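Side-chain contacts in porin B (Pseudomonas putida, PDB 4GEY), which probably forms a carbohydrate-selective beta-barrel channel through which sugars such as glucose cross the outer membrane: residues L78-I83 and H87-K92; D146-R151 and G155-S160; C163-L168 and S311-F316; N177-I182 and A322-D327; T300-G303 and N307-L310. The protein carries 2 engineered substitutions. All coordinates share one frame; numbering follows the deposited sequence.

Contact 1 (L78-I83 and H87-K92)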
# COMPACT_ATOMS: atom_id res chain seq x y z
N LEU A 78 -6.40 -0.67 22.95
CA LEU A 78 -7.16 -0.65 24.19
C LEU A 78 -8.59 -1.17 24.05
O LEU A 78 -9.37 -0.70 23.21
CB LEU A 78 -7.15 0.75 24.80
CG LEU A 78 -5.93 1.14 25.65
CD1 LEU A 78 -4.61 0.95 24.90
CD2 LEU A 78 -6.09 2.58 26.14
N ASP A 79 -8.91 -2.15 24.87
CA ASP A 79 -10.27 -2.63 25.01
C ASP A 79 -10.99 -1.67 25.97
O ASP A 79 -10.91 -1.83 27.19
CB ASP A 79 -10.25 -4.06 25.57
CG ASP A 79 -11.61 -4.72 25.59
OD1 ASP A 79 -12.61 -4.05 25.95
OD2 ASP A 79 -11.69 -5.92 25.26
N LEU A 80 -11.67 -0.67 25.42
CA LEU A 80 -12.29 0.36 26.26
C LEU A 80 -13.51 -0.14 27.06
O LEU A 80 -14.03 0.58 27.92
CB LEU A 80 -12.68 1.59 25.44
CG LEU A 80 -11.55 2.40 24.82
CD1 LEU A 80 -12.14 3.62 24.11
CD2 LEU A 80 -10.55 2.81 25.87
N GLN A 81 -13.96 -1.36 26.77
CA GLN A 81 -15.09 -1.89 27.52
C GLN A 81 -14.61 -2.39 28.87
O GLN A 81 -15.30 -2.19 29.88
CB GLN A 81 -15.78 -3.02 26.77
CG GLN A 81 -17.08 -3.42 27.42
CD GLN A 81 -17.73 -4.62 26.77
OE1 GLN A 81 -18.05 -4.61 25.57
NE2 GLN A 81 -17.95 -5.68 27.55
N LYS A 82 -13.45 -3.03 28.90
CA LYS A 82 -12.86 -3.47 30.15
C LYS A 82 -12.31 -2.27 30.90
O LYS A 82 -12.55 -2.10 32.09
CB LYS A 82 -11.76 -4.52 29.89
CG LYS A 82 -12.21 -5.81 29.17
CD LYS A 82 -11.01 -6.73 28.89
CE LYS A 82 -11.35 -8.00 28.12
NZ LYS A 82 -10.15 -8.88 27.91
N ILE A 83 -11.61 -1.41 30.18
CA ILE A 83 -10.91 -0.27 30.77
C ILE A 83 -11.82 0.88 31.22
O ILE A 83 -11.61 1.46 32.28
CB ILE A 83 -9.83 0.24 29.80
CG1 ILE A 83 -8.78 -0.84 29.58
CG2 ILE A 83 -9.21 1.52 30.30
CD1 ILE A 83 -7.88 -0.56 28.41
N HIS A 87 -19.26 -0.04 26.02
CA HIS A 87 -19.65 -1.26 25.31
C HIS A 87 -19.11 -1.32 23.87
O HIS A 87 -19.25 -0.36 23.11
CB HIS A 87 -21.17 -1.49 25.36
CG HIS A 87 -21.60 -2.84 24.86
ND1 HIS A 87 -22.40 -3.01 23.75
CD2 HIS A 87 -21.33 -4.09 25.31
CE1 HIS A 87 -22.60 -4.30 23.54
NE2 HIS A 87 -21.96 -4.98 24.48
N ASP A 88 -18.56 -2.49 23.51
CA ASP A 88 -17.55 -2.62 22.45
C ASP A 88 -17.01 -1.32 21.89
O ASP A 88 -17.46 -0.83 20.86
CB ASP A 88 -17.91 -3.61 21.33
CG ASP A 88 -19.36 -3.98 21.31
OD1 ASP A 88 -20.19 -3.13 21.67
OD2 ASP A 88 -19.65 -5.13 20.91
N ALA A 89 -16.05 -0.77 22.61
CA ALA A 89 -15.29 0.37 22.16
C ALA A 89 -13.83 -0.05 22.14
O ALA A 89 -13.43 -0.94 22.90
CB ALA A 89 -15.50 1.55 23.09
N GLU A 90 -13.05 0.56 21.27
CA GLU A 90 -11.63 0.26 21.13
C GLU A 90 -10.88 1.54 20.86
O GLU A 90 -11.38 2.40 20.13
CB GLU A 90 -11.37 -0.69 19.96
CG GLU A 90 -12.21 -1.95 19.94
CD GLU A 90 -11.98 -2.78 18.70
OE1 GLU A 90 -10.94 -2.58 18.03
OE2 GLU A 90 -12.84 -3.64 18.40
N PHE A 91 -9.69 1.68 21.44
CA PHE A 91 -8.79 2.76 21.08
C PHE A 91 -7.50 2.16 20.54
O PHE A 91 -7.03 1.13 21.03
CB PHE A 91 -8.48 3.66 22.28
CG PHE A 91 -7.48 4.75 21.98
CD1 PHE A 91 -7.89 5.94 21.39
CD2 PHE A 91 -6.14 4.59 22.28
CE1 PHE A 91 -6.98 6.94 21.11
CE2 PHE A 91 -5.23 5.58 22.01
CZ PHE A 91 -5.65 6.77 21.42
N LYS A 92 -6.93 2.82 19.54
CA LYS A 92 -5.66 2.35 19.00
C LYS A 92 -4.68 3.48 18.78
O LYS A 92 -4.99 4.47 18.12
CB LYS A 92 -5.89 1.60 17.69
CG LYS A 92 -4.61 1.14 17.05
CD LYS A 92 -3.86 0.17 17.94
CE LYS A 92 -2.57 -0.29 17.27
NZ LYS A 92 -2.85 -0.96 15.98

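Contact 2 (D146-R151 and G155-S160)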
# COMPACT_ATOMS: atom_id res chain seq x y z
N ASP A 146 -20.78 0.04 12.80
CA ASP A 146 -19.42 0.19 13.28
C ASP A 146 -18.94 1.62 13.01
O ASP A 146 -18.71 1.99 11.86
CB ASP A 146 -18.54 -0.84 12.55
CG ASP A 146 -17.17 -1.01 13.19
OD1 ASP A 146 -16.57 -0.01 13.62
OD2 ASP A 146 -16.69 -2.17 13.26
N VAL A 147 -18.80 2.42 14.06
CA VAL A 147 -18.29 3.79 13.89
C VAL A 147 -16.86 3.96 14.39
O VAL A 147 -16.53 3.54 15.49
CB VAL A 147 -19.22 4.84 14.55
CG1 VAL A 147 -18.63 6.23 14.42
CG2 VAL A 147 -20.58 4.82 13.88
N LYS A 148 -16.03 4.58 13.55
CA LYS A 148 -14.59 4.72 13.80
C LYS A 148 -14.12 6.13 13.47
O LYS A 148 -14.33 6.62 12.36
CB LYS A 148 -13.83 3.71 12.95
CG LYS A 148 -12.30 3.75 13.09
CD LYS A 148 -11.68 2.81 12.05
CE LYS A 148 -10.17 2.79 12.11
NZ LYS A 148 -9.62 1.73 11.24
N PHE A 149 -13.46 6.78 14.43
CA PHE A 149 -13.06 8.18 14.27
C PHE A 149 -11.65 8.44 14.80
O PHE A 149 -11.26 7.89 15.83
CB PHE A 149 -14.06 9.11 14.97
CG PHE A 149 -13.58 10.53 15.08
CD1 PHE A 149 -13.69 11.40 14.00
CD2 PHE A 149 -13.01 11.00 16.26
CE1 PHE A 149 -13.24 12.72 14.10
CE2 PHE A 149 -12.56 12.32 16.37
CZ PHE A 149 -12.67 13.18 15.28
N GLY A 150 -10.90 9.30 14.11
CA GLY A 150 -9.59 9.69 14.58
C GLY A 150 -8.60 9.88 13.45
O GLY A 150 -8.90 10.54 12.46
N ARG A 151 -7.41 9.30 13.60
CA ARG A 151 -6.40 9.42 12.55
C ARG A 151 -5.90 8.06 12.07
O ARG A 151 -5.47 7.23 12.86
CB ARG A 151 -5.22 10.27 13.00
CG ARG A 151 -5.50 11.76 13.13
CD ARG A 151 -4.23 12.53 13.49
NE ARG A 151 -3.37 12.77 12.33
CZ ARG A 151 -3.44 13.85 11.56
NH1 ARG A 151 -4.34 14.80 11.82
NH2 ARG A 151 -2.62 14.00 10.52
N GLY A 155 -6.21 3.09 3.44
CA GLY A 155 -5.97 1.69 3.11
C GLY A 155 -6.23 0.75 4.26
O GLY A 155 -6.36 -0.46 4.06
N GLU A 156 -6.30 1.30 5.46
CA GLU A 156 -6.55 0.51 6.66
C GLU A 156 -7.97 -0.08 6.68
O GLU A 156 -8.20 -1.12 7.29
CB GLU A 156 -6.29 1.38 7.88
CG GLU A 156 -6.62 0.75 9.22
CD GLU A 156 -6.14 1.59 10.39
OE1 GLU A 156 -4.97 2.01 10.37
OE2 GLU A 156 -6.94 1.82 11.32
N ASP A 157 -8.93 0.59 6.04
CA ASP A 157 -10.30 0.07 5.95
C ASP A 157 -10.74 -0.15 4.51
O ASP A 157 -11.51 -1.06 4.21
CB ASP A 157 -11.29 1.00 6.64
CG ASP A 157 -11.03 1.11 8.12
OD1 ASP A 157 -10.05 1.82 8.48
OD2 ASP A 157 -11.79 0.51 8.91
N PHE A 158 -10.26 0.70 3.62
CA PHE A 158 -10.73 0.68 2.25
C PHE A 158 -9.68 0.06 1.32
O PHE A 158 -8.48 0.31 1.49
CB PHE A 158 -11.09 2.11 1.82
CG PHE A 158 -12.20 2.73 2.64
CD1 PHE A 158 -11.92 3.43 3.79
CD2 PHE A 158 -13.52 2.61 2.25
CE1 PHE A 158 -12.93 4.01 4.53
CE2 PHE A 158 -14.53 3.17 2.98
CZ PHE A 158 -14.24 3.87 4.13
N ASN A 159 -10.13 -0.78 0.39
CA ASN A 159 -9.24 -1.29 -0.66
C ASN A 159 -8.07 -2.06 -0.03
O ASN A 159 -6.98 -2.15 -0.58
CB ASN A 159 -8.75 -0.11 -1.52
CG ASN A 159 -7.89 -0.54 -2.71
OD1 ASN A 159 -6.86 0.08 -2.99
ND2 ASN A 159 -8.31 -1.58 -3.40
N SER A 160 -8.32 -2.59 1.16
CA SER A 160 -7.27 -3.24 1.95
C SER A 160 -6.76 -4.52 1.31
O SER A 160 -7.55 -5.31 0.79
CB SER A 160 -7.78 -3.53 3.35
OG SER A 160 -8.33 -2.39 3.94

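Contact 3 (C163-L168 and S311-F316)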
# COMPACT_ATOMS: atom_id res chain seq x y z
N CYS A 163 0.40 -7.39 3.04
CA CYS A 163 1.69 -6.85 2.67
C CYS A 163 2.81 -7.84 2.95
O CYS A 163 3.71 -7.59 3.76
CB CYS A 163 1.97 -5.55 3.42
SG CYS A 163 3.36 -4.63 2.75
N ASP A 164 2.75 -8.98 2.27
CA ASP A 164 3.79 -9.98 2.41
C ASP A 164 4.85 -9.84 1.32
O ASP A 164 6.04 -10.08 1.59
CB ASP A 164 3.19 -11.39 2.45
CG ASP A 164 2.53 -11.70 3.78
OD1 ASP A 164 2.96 -11.12 4.81
OD2 ASP A 164 1.58 -12.51 3.81
N PHE A 165 4.43 -9.44 0.12
CA PHE A 165 5.37 -9.22 -0.99
C PHE A 165 6.28 -8.03 -0.64
O PHE A 165 5.98 -7.25 0.24
CB PHE A 165 4.62 -8.94 -2.30
CG PHE A 165 4.00 -10.16 -2.93
CD1 PHE A 165 2.73 -10.60 -2.55
CD2 PHE A 165 4.68 -10.87 -3.92
CE1 PHE A 165 2.16 -11.72 -3.13
CE2 PHE A 165 4.11 -12.01 -4.51
CZ PHE A 165 2.86 -12.43 -4.11
N GLN A 166 7.42 -7.92 -1.32
CA GLN A 166 8.29 -6.78 -1.07
C GLN A 166 7.95 -5.64 -2.03
O GLN A 166 8.06 -4.46 -1.69
CB GLN A 166 9.76 -7.18 -1.23
CG GLN A 166 10.73 -6.04 -0.88
CD GLN A 166 12.13 -6.53 -0.57
OE1 GLN A 166 12.31 -7.47 0.21
NE2 GLN A 166 13.12 -5.90 -1.18
N ASN A 167 7.53 -6.02 -3.24
CA ASN A 167 7.20 -5.06 -4.27
C ASN A 167 5.87 -4.36 -3.98
O ASN A 167 4.86 -5.00 -3.69
CB ASN A 167 7.15 -5.78 -5.61
CG ASN A 167 7.08 -4.83 -6.77
OD1 ASN A 167 6.04 -4.21 -7.04
ND2 ASN A 167 8.18 -4.72 -7.50
N LEU A 168 5.87 -3.03 -4.09
CA LEU A 168 4.71 -2.20 -3.74
C LEU A 168 3.45 -2.64 -4.44
O LEU A 168 2.38 -2.61 -3.84
CB LEU A 168 4.97 -0.73 -4.08
CG LEU A 168 4.67 0.33 -3.02
CD1 LEU A 168 4.44 1.68 -3.68
CD2 LEU A 168 3.51 -0.04 -2.12
N SER A 311 -3.87 -20.17 -2.74
CA SER A 311 -4.74 -18.99 -2.74
C SER A 311 -4.45 -18.13 -3.96
O SER A 311 -3.28 -17.89 -4.28
CB SER A 311 -4.53 -18.15 -1.48
OG SER A 311 -5.21 -18.69 -0.36
N LEU A 312 -5.51 -17.67 -4.64
CA LEU A 312 -5.35 -16.77 -5.78
C LEU A 312 -5.70 -15.36 -5.35
O LEU A 312 -6.46 -15.17 -4.41
CB LEU A 312 -6.25 -17.18 -6.93
CG LEU A 312 -6.08 -18.60 -7.47
CD1 LEU A 312 -6.85 -18.78 -8.78
CD2 LEU A 312 -4.60 -18.93 -7.63
N PHE A 313 -5.14 -14.37 -6.04
CA PHE A 313 -5.53 -12.99 -5.76
C PHE A 313 -5.47 -12.12 -7.00
O PHE A 313 -4.71 -12.41 -7.93
CB PHE A 313 -4.70 -12.37 -4.62
CG PHE A 313 -3.22 -12.21 -4.93
CD1 PHE A 313 -2.76 -11.13 -5.67
CD2 PHE A 313 -2.29 -13.12 -4.45
CE1 PHE A 313 -1.41 -10.98 -5.95
CE2 PHE A 313 -0.93 -12.97 -4.72
CZ PHE A 313 -0.49 -11.89 -5.47
N ALA A 314 -6.26 -11.05 -6.98
CA ALA A 314 -6.28 -10.07 -8.07
C ALA A 314 -6.70 -8.70 -7.58
O ALA A 314 -7.49 -8.56 -6.66
CB ALA A 314 -7.17 -10.53 -9.19
N ASN A 315 -6.14 -7.68 -8.22
CA ASN A 315 -6.49 -6.29 -7.96
C ASN A 315 -6.63 -5.57 -9.30
O ASN A 315 -5.85 -5.80 -10.23
CB ASN A 315 -5.40 -5.61 -7.14
CG ASN A 315 -5.50 -5.90 -5.65
OD1 ASN A 315 -6.13 -5.15 -4.90
ND2 ASN A 315 -4.84 -6.97 -5.22
N PHE A 316 -7.64 -4.73 -9.40
CA PHE A 316 -7.86 -3.90 -10.57
C PHE A 316 -8.17 -2.50 -10.07
O PHE A 316 -8.76 -2.31 -9.00
CB PHE A 316 -9.02 -4.42 -11.43
CG PHE A 316 -8.87 -5.85 -11.86
CD1 PHE A 316 -9.34 -6.89 -11.06
CD2 PHE A 316 -8.25 -6.16 -13.06
CE1 PHE A 316 -9.19 -8.21 -11.46
CE2 PHE A 316 -8.10 -7.48 -13.46
CZ PHE A 316 -8.57 -8.51 -12.67

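Contact 4 (N177-I182 and A322-D327)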
# COMPACT_ATOMS: atom_id res chain seq x y z
N ASN A 177 -1.41 3.62 -4.08
CA ASN A 177 -0.18 3.73 -4.84
C ASN A 177 -0.34 4.63 -6.06
O ASN A 177 0.48 5.50 -6.33
CB ASN A 177 0.33 2.35 -5.21
CG ASN A 177 0.76 1.55 -3.99
OD1 ASN A 177 1.22 2.12 -3.00
ND2 ASN A 177 0.59 0.24 -4.05
N TRP A 178 -1.43 4.44 -6.78
CA TRP A 178 -1.60 5.08 -8.08
C TRP A 178 -2.33 6.42 -8.02
O TRP A 178 -2.33 7.18 -9.00
CB TRP A 178 -2.27 4.09 -9.05
CG TRP A 178 -1.75 2.69 -8.83
CD1 TRP A 178 -2.49 1.55 -8.72
CD2 TRP A 178 -0.39 2.30 -8.64
NE1 TRP A 178 -1.67 0.48 -8.50
CE2 TRP A 178 -0.37 0.91 -8.45
CE3 TRP A 178 0.83 3.00 -8.64
CZ2 TRP A 178 0.80 0.21 -8.24
CZ3 TRP A 178 1.99 2.29 -8.43
CH2 TRP A 178 1.97 0.92 -8.24
N VAL A 179 -2.94 6.72 -6.88
CA VAL A 179 -3.45 8.06 -6.62
C VAL A 179 -2.91 8.47 -5.25
O VAL A 179 -3.54 9.18 -4.45
CB VAL A 179 -5.01 8.17 -6.90
CG1 VAL A 179 -5.77 7.01 -6.32
CG2 VAL A 179 -5.62 9.51 -6.47
N GLY A 180 -1.69 8.03 -5.00
CA GLY A 180 -0.98 8.35 -3.77
C GLY A 180 -0.65 9.82 -3.57
O GLY A 180 -0.15 10.19 -2.51
N GLY A 181 -0.94 10.65 -4.57
CA GLY A 181 -0.79 12.09 -4.41
C GLY A 181 -1.82 12.70 -3.46
O GLY A 181 -1.55 13.75 -2.88
N ILE A 182 -2.98 12.06 -3.31
CA ILE A 182 -4.03 12.54 -2.39
C ILE A 182 -4.47 11.50 -1.35
O ILE A 182 -4.94 11.86 -0.26
CB ILE A 182 -5.31 13.03 -3.14
CG1 ILE A 182 -5.98 11.86 -3.87
CG2 ILE A 182 -4.99 14.16 -4.11
CD1 ILE A 182 -7.34 12.17 -4.41
N ALA A 322 -8.94 12.55 -16.66
CA ALA A 322 -8.67 13.98 -16.62
C ALA A 322 -7.38 14.33 -15.88
O ALA A 322 -6.55 15.08 -16.41
CB ALA A 322 -9.86 14.76 -16.04
N THR A 323 -7.21 13.77 -14.69
CA THR A 323 -6.19 14.26 -13.75
C THR A 323 -5.13 13.26 -13.27
O THR A 323 -4.08 13.65 -12.78
CB THR A 323 -6.85 14.88 -12.51
OG1 THR A 323 -7.50 13.86 -11.74
CG2 THR A 323 -7.87 15.94 -12.91
N ASN A 324 -5.42 11.97 -13.40
CA ASN A 324 -4.58 10.93 -12.83
C ASN A 324 -3.52 10.39 -13.78
O ASN A 324 -3.83 10.03 -14.92
CB ASN A 324 -5.48 9.78 -12.37
CG ASN A 324 -5.00 9.16 -11.09
OD1 ASN A 324 -5.13 9.76 -10.02
ND2 ASN A 324 -4.46 7.94 -11.18
N VAL A 325 -2.26 10.34 -13.33
CA VAL A 325 -1.15 9.90 -14.18
C VAL A 325 -1.29 8.43 -14.55
O VAL A 325 -1.22 8.06 -15.73
CB VAL A 325 0.22 10.10 -13.51
CG1 VAL A 325 1.31 9.55 -14.40
CG2 VAL A 325 0.48 11.57 -13.22
N VAL A 326 -1.48 7.58 -13.53
CA VAL A 326 -1.86 6.19 -13.76
C VAL A 326 -3.33 6.10 -14.20
O VAL A 326 -4.24 6.51 -13.48
CB VAL A 326 -1.69 5.35 -12.52
CG1 VAL A 326 -2.16 3.92 -12.80
CG2 VAL A 326 -0.23 5.39 -12.08
N ASP A 327 -3.52 5.57 -15.39
CA ASP A 327 -4.80 5.47 -16.07
C ASP A 327 -5.63 4.37 -15.40
O ASP A 327 -6.78 4.58 -14.98
CB ASP A 327 -4.51 5.07 -17.51
CG ASP A 327 -5.67 5.28 -18.43
OD1 ASP A 327 -6.81 4.99 -18.03
OD2 ASP A 327 -5.43 5.72 -19.58
O HOH W 1 -1.33 8.77 -10.88

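Contact 5 (T300-G303 and N307-L310)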
# COMPACT_ATOMS: atom_id res chain seq x y z
N THR A 300 -7.62 -24.34 -2.85
CA THR A 300 -7.37 -25.73 -2.39
C THR A 300 -7.03 -25.84 -0.91
O THR A 300 -6.53 -24.89 -0.30
CB THR A 300 -6.27 -26.46 -3.18
OG1 THR A 300 -5.02 -25.78 -2.99
CG2 THR A 300 -6.59 -26.54 -4.66
N ALA A 301 -7.31 -27.00 -0.33
CA ALA A 301 -6.94 -27.27 1.05
C ALA A 301 -6.00 -28.45 1.07
O ALA A 301 -6.46 -29.58 0.98
CB ALA A 301 -8.16 -27.56 1.90
N HIS A 302 -4.70 -28.19 1.18
CA HIS A 302 -3.66 -29.23 1.08
C HIS A 302 -3.91 -30.44 1.98
O HIS A 302 -3.93 -30.32 3.21
CB HIS A 302 -2.28 -28.65 1.39
CG HIS A 302 -1.15 -29.50 0.89
ND1 HIS A 302 -0.31 -29.09 -0.13
CD2 HIS A 302 -0.74 -30.74 1.24
CE1 HIS A 302 0.58 -30.04 -0.37
NE2 HIS A 302 0.34 -31.05 0.45
N GLY A 303 -4.10 -31.60 1.35
CA GLY A 303 -4.45 -32.81 2.08
C GLY A 303 -5.49 -32.60 3.16
O GLY A 303 -5.36 -33.12 4.26
N ASN A 307 -5.45 -24.87 6.67
CA ASN A 307 -4.36 -23.93 6.92
C ASN A 307 -3.23 -24.05 5.90
O ASN A 307 -2.21 -23.36 6.01
CB ASN A 307 -3.84 -24.07 8.35
CG ASN A 307 -4.91 -23.76 9.39
OD1 ASN A 307 -5.14 -24.54 10.31
ND2 ASN A 307 -5.58 -22.62 9.23
N ARG A 308 -3.40 -24.93 4.93
CA ARG A 308 -2.45 -25.05 3.82
C ARG A 308 -3.21 -25.05 2.49
O ARG A 308 -4.43 -25.19 2.48
CB ARG A 308 -1.59 -26.31 3.97
CG ARG A 308 -0.85 -26.40 5.31
CD ARG A 308 -0.33 -27.80 5.58
NE ARG A 308 0.56 -28.27 4.52
CZ ARG A 308 1.03 -29.52 4.45
NH1 ARG A 308 0.68 -30.41 5.38
NH2 ARG A 308 1.84 -29.87 3.46
N GLY A 309 -2.49 -24.88 1.38
CA GLY A 309 -3.11 -24.90 0.07
C GLY A 309 -2.83 -23.67 -0.78
O GLY A 309 -2.04 -22.79 -0.39
N LEU A 310 -3.50 -23.61 -1.94
CA LEU A 310 -3.33 -22.53 -2.92
C LEU A 310 -4.36 -21.40 -2.77
O LEU A 310 -5.58 -21.65 -2.68
CB LEU A 310 -3.42 -23.12 -4.34
CG LEU A 310 -3.20 -22.19 -5.55
CD1 LEU A 310 -1.74 -21.77 -5.67
CD2 LEU A 310 -3.65 -22.86 -6.84

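Contact 1 (L78-I83 and H87-K92)
Gln81 reaches across to the start of the returning chain and receives the backbone N-H of Asp88 on OE1, 3.0 Å from Asp88 N. The bond lies in the amide plane and uses a lone pair of OE1. With CG anti to the backbone N (chi1 -170°) and the chain extended beyond it, the Gln81 amide runs side by side with the His87 ring, the two planes 28° apart and OE1 3.3 Å from His87 CD2. Leu80 faces Ala89, CB to CB at 3.7 Å, and its CD1 branch extends to Phe91 CB. These contacts belong to a beta hairpin joining neighbouring antiparallel barrel strands, 66-79 and 89-100, with the short helix 80-83 built into its turn. Asp79 is the N-cap of that helix: OD1 accepts from Lys82 N and, weakly, from Gln81 N, the Lys82 bond arriving from above the carboxylate plane. Ladder pairing begins with the non-hydrogen-bonded pair Asp79 and Glu90. Next comes a hydrogen-bonded pair, with Leu78 N 2.7 Å from Phe91 O. The return bond runs 3.0 Å from Phe91 N to Leu78 O. On the same face their CB atoms meet, while the Phe91 side chain also touches Met134 of strand 129-140.

Contact 2 (D146-R151 and G155-S160)
Lys148 drives its ammonium group between two carboxylates, placing NZ 2.7 Å from Glu156 OE2 and 2.8 Å from Asp157 OD1. Both pairs are salt bridges, yet they are made differently. Asp157 comes from the opposite direction to the lysine and offers the syn lone pair of OD1, whereas OE2 of Glu156 is met on its anti side, 17° out of the carboxylate plane. The lysine covers the distance by being drawn out to full length: CG is anti to the backbone N (chi1 179°) and every later torsion is extended, which bridges a gap of 10.1 Å between Lys148 CA and Asp157 CA. Phe152 and Trp135 add cation-pi contacts to the lysine. In a second shell, Gln133 binds OE1 of Glu156, and Arg194 makes a salt bridge to OD2 of Asp157 and another to Asp146. Further out, the loop that follows strand 145-149 is held by a bond from Ser160 OG to Gly155 O. The network thus ties a barrel strand to the loop running from it to helix 175-178. Asp157 is shared between Lys148 and Arg194, whereas Glu156 pairs with the lysine and Gln133; the two cations are likely to keep the carboxylates ionised.

Contact 3 (C163-L168 and S311-F316)
The rings of Phe165 and Phe313 meet obliquely, their planes 71° apart and their centroids 5.6 Å apart. Each ring offers the other its far end: CE1 and CZ of Phe165 approach CE2 and CZ of Phe313, the side chains coming from opposite directions. Through them the loop between strand 145-149 and helix 175-178, which crosses the interior of this porin barrel, is joined to the wall strand 309-319. The two backbones stay well apart, 12.5 Å between Phe165 CA and Phe313 CA, and the rings alone span the interval. Phe165 sets its CG anti to the carbonyl carbon (chi1 -75°), while Phe313 holds CG between the backbone N and the carbonyl carbon (chi1 65°), which directs its ring at the loop. Both residues are buried. Around the apolar bridge the loop is secured by polar bonds: Lys431 binds the backbone oxygens of Cys163 and Phe165, Glu393 receives the N-H groups of Gln166 and Asn167, and the disulfide from Cys163 to Cys171 closes the loop on itself. On the strand, Phe313 is flanked by Gln296 and Gln331 of the neighbouring strands. Across the contact the nearest pair of atoms is Phe165 CE1 and Phe313 CZ, at 3.5 Å.

Contact 4 (N177-I182 and A322-D327)
Trp178 and Val326 form the dense half of this contact. The CB atoms of Trp178 and Val326 lie 3.7 Å apart, and the valine, crossing the tryptophan at a slant, also brings CG1 and CG2 against that methylene. With CG1 anti to the backbone N (chi1 178°), CG1 is the branch that leans toward the base of the indole. The ring itself runs on from there: Asn177 CB sits over the centre of one face, the Tyr329 ring meets it, and Phe116 and Ile355 touch the Trp178 side chain. In the fold, this joins the end of helix 175-178, carried on the loop inside the barrel, to the hairpin that connects wall strands 309-319 and 326-337. The other half is polar and looser, with a water molecule bridging the two segments. The carbonyl oxygen of Trp178 accepts from Asn324 ND2 at 3.1 Å, with the donor 44° out of the carbonyl plane, and from the water at 2.7 Å from Trp178 O; that water in turn accepts from Val326 N. Asn324 ND2 has a second, straighter bond to Val326 O, at 2.7 Å and 172°, lying in its amide plane and fixing the rotation of the amide. An alanine here is likely to cost both bonds, leaving Trp178 O to the water and Val326 O without its side-chain donor. Beside these bonds, Asn324 OD1 lies 3.5 Å from Val179 CB, where the two side chains cross at about a right angle.

Contact 5 (T300-G303 and N307-L310)
A beta hairpin connecting barrel strands 282-298 and 309-319 brings Thr300 to Leu310 and His302 to Arg308. The guanidinium of Arg308 lies flat on the His302 ring, the planes 15° apart and the centres 4.3 Å apart, with Arg308 NH2 offset toward the ring's rim. A bend in the arginine at chi3 (58°) folds the group back over the imidazole, and at the root of the two side chains His302 CB meets Arg308 CB. Each polar end has a stronger partner beyond the turn: Asp341 makes a salt bridge to Arg308 NH2, and the hydroxyl of Tyr336 pairs with His302 ND1. A leucine in place of the histidine would probably forfeit the flat stack and leave Tyr336 without that partner. A phosphate ion, probably from the crystallisation liquor, lies about 3 Å from the His302 side chain (nearest atoms). Between the stacked pair and the threonine comes Gly309, whose CA passes close to Thr300 O; any CB there would collide with that oxygen. The backbone bonds from His302 N to Arg308 O and from Thr300 N to Leu310 O are weak. The firmer link is made by a side chain, Thr300 OG1 accepting from Leu310 N at 2.8 Å and 162°.

Contacts 1 and 5 are both hairpins between neighbouring barrel strands, about 36 Å apart between centres and each nearer the edge of the chain than the other three. Backbone pairing dominates contact 1, whereas contact 5, at the surface, leans on side chains. Contacts 2, 3 and 4 instead fasten one internal loop, between strand 145-149 and the end of helix 175-178, to the wall. Their chemistry changes along it: a partly buried salt-bridge network, then a buried aromatic pair, then apolar packing with a water bridge. Contacts 3 and 4 touch where Leu168 CD2 comes 3.3 Å from Asn177 OD1, and contacts 3 and 5 share strand 309-319.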